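Local coordinates for protein ribulose bisphosphate carboxylase (PDB 6HUN) that probably adds carbon dioxide and water to ribulose 1,5-bisphosphate, giving two molecules of 3-phosphoglycerate, as a dimeric archaeal form III Rubisco, at residues V422-E427 against R440-L445. Numbering follows the deposited sequence.
Sequences VRQAVE and REHREL
His442, the N-cap residue of helix 443-452, meets the amide of Gln424 with the edge of its imidazole: Gln424 NE2 lies near the ring plane, 3.6 Å from His442 CD2, and ring and amide planes stand 63° apart. Tyr438 stacks its ring on the imidazole, and its backbone O accepts a hydrogen bond from His442 ND1. Arg443 reaches Glu444 by charge alone, since Glu444 OE1 sits 3.3 Å from Arg443 NH2 but well out of the guanidinium plane. Helix 415-431, after the eighth strand (401-403) of the TIM barrel in the catalytic domain, meets the last helix of the chain, 443-452, here chiefly through Gln424. Extended beyond CG (chi2 164°), Gln424 spans the gap and uses both ends of its amide. Gln424 NE2 donates to Glu444 OE1 at 3.1 Å, approaching from above the carboxylate plane, while Arg420 holds OE2 in a salt bridge. Gln424 OE1 accepts a hydrogen bond from Leu445 N at 3.0 Å, in the first turn of the helix. An alanine in place of Gln424 would probably leave the Leu445 N-H without this acceptor and Glu444 OE1 without the amide donor, and open a gap beside His442. Leu445 CD1 packs on Ala425 CB at 4.1 Å, with Pro386 touching both side chains.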
# COMPACT_ATOMS: atom_id res chain seq x y z
N VAL A 422 32.29 -15.76 4.82
CA VAL A 422 30.98 -16.20 4.33
C VAL A 422 31.12 -17.11 3.11
O VAL A 422 30.44 -18.14 3.02
CB VAL A 422 30.10 -14.98 4.00
CG1 VAL A 422 28.90 -15.39 3.15
CG2 VAL A 422 29.62 -14.34 5.25
N ARG A 423 31.99 -16.74 2.16
CA ARG A 423 32.18 -17.55 0.95
C ARG A 423 32.78 -18.91 1.29
O ARG A 423 32.39 -19.94 0.72
CB ARG A 423 33.08 -16.81 -0.05
CG ARG A 423 32.42 -15.65 -0.81
CD ARG A 423 31.44 -16.11 -1.92
NE ARG A 423 32.06 -16.89 -2.99
CZ ARG A 423 32.58 -16.37 -4.11
NH1 ARG A 423 32.61 -15.06 -4.31
NH2 ARG A 423 33.11 -17.18 -5.03
N GLN A 424 33.70 -18.95 2.24
CA GLN A 424 34.23 -20.26 2.63
C GLN A 424 33.16 -21.08 3.32
O GLN A 424 33.05 -22.29 3.08
CB GLN A 424 35.46 -20.08 3.52
CG GLN A 424 36.58 -19.39 2.82
CD GLN A 424 37.62 -18.88 3.78
OE1 GLN A 424 37.40 -18.81 5.00
NE2 GLN A 424 38.79 -18.56 3.24
N ALA A 425 32.33 -20.43 4.15
CA ALA A 425 31.23 -21.13 4.79
C ALA A 425 30.28 -21.71 3.75
O ALA A 425 29.86 -22.86 3.87
CB ALA A 425 30.50 -20.20 5.75
N VAL A 426 29.95 -20.92 2.71
CA VAL A 426 29.12 -21.43 1.63
C VAL A 426 29.80 -22.56 0.89
O VAL A 426 29.14 -23.52 0.45
CB VAL A 426 28.76 -20.27 0.67
CG1 VAL A 426 28.12 -20.78 -0.63
CG2 VAL A 426 27.79 -19.37 1.41
N GLU A 427 31.12 -22.43 0.69
CA GLU A 427 31.93 -23.46 0.03
C GLU A 427 31.87 -24.78 0.79
O GLU A 427 31.67 -25.84 0.18
CB GLU A 427 33.37 -22.97 -0.08
CG GLU A 427 34.17 -23.67 -1.18
CD GLU A 427 33.63 -23.33 -2.57
OE1 GLU A 427 34.24 -22.47 -3.25
OE2 GLU A 427 32.61 -23.92 -2.98
N ARG A 440 39.86 -25.30 9.26
CA ARG A 440 41.21 -25.55 9.72
C ARG A 440 42.23 -25.21 8.69
O ARG A 440 43.36 -24.88 9.06
CB ARG A 440 41.37 -27.01 10.14
CG ARG A 440 40.82 -27.25 11.48
CD ARG A 440 41.78 -28.10 12.25
NE ARG A 440 42.87 -27.36 12.89
CZ ARG A 440 44.14 -27.75 12.93
NH1 ARG A 440 45.02 -26.98 13.55
NH2 ARG A 440 44.54 -28.90 12.40
N GLU A 441 41.89 -25.29 7.42
CA GLU A 441 42.76 -24.73 6.42
C GLU A 441 42.19 -23.44 5.86
O GLU A 441 42.57 -23.02 4.76
CB GLU A 441 43.04 -25.75 5.32
CG GLU A 441 43.63 -27.07 5.86
CD GLU A 441 45.08 -26.95 6.35
OE1 GLU A 441 45.86 -26.19 5.72
OE2 GLU A 441 45.46 -27.63 7.33
N HIS A 442 41.28 -22.79 6.60
CA HIS A 442 40.64 -21.56 6.12
C HIS A 442 40.55 -20.53 7.24
O HIS A 442 39.61 -20.55 8.04
CB HIS A 442 39.29 -21.88 5.50
CG HIS A 442 39.42 -22.52 4.16
ND1 HIS A 442 39.32 -23.88 3.98
CD2 HIS A 442 39.75 -21.99 2.96
CE1 HIS A 442 39.53 -24.16 2.70
NE2 HIS A 442 39.80 -23.03 2.07
N ARG A 443 41.51 -19.59 7.23
CA ARG A 443 41.73 -18.64 8.32
C ARG A 443 40.50 -17.77 8.57
O ARG A 443 39.97 -17.72 9.69
CB ARG A 443 42.93 -17.74 8.01
CG ARG A 443 44.35 -18.34 7.86
CD ARG A 443 44.58 -19.28 6.66
NE ARG A 443 44.17 -18.62 5.42
CZ ARG A 443 43.48 -19.22 4.46
NH1 ARG A 443 43.21 -20.52 4.54
NH2 ARG A 443 43.08 -18.54 3.38
N GLU A 444 40.08 -17.01 7.55
CA GLU A 444 38.99 -16.04 7.70
C GLU A 444 37.76 -16.68 8.35
O GLU A 444 37.21 -16.17 9.33
CB GLU A 444 38.64 -15.44 6.32
CG GLU A 444 39.81 -14.72 5.61
CD GLU A 444 40.74 -15.66 4.79
OE1 GLU A 444 40.74 -16.88 5.02
OE2 GLU A 444 41.50 -15.16 3.92
N LEU A 445 37.32 -17.82 7.81
CA LEU A 445 36.23 -18.57 8.42
C LEU A 445 36.55 -18.99 9.85
O LEU A 445 35.65 -19.02 10.70
CB LEU A 445 35.95 -19.82 7.58
CG LEU A 445 34.97 -20.79 8.25
CD1 LEU A 445 33.60 -20.12 8.45
CD2 LEU A 445 34.85 -22.14 7.57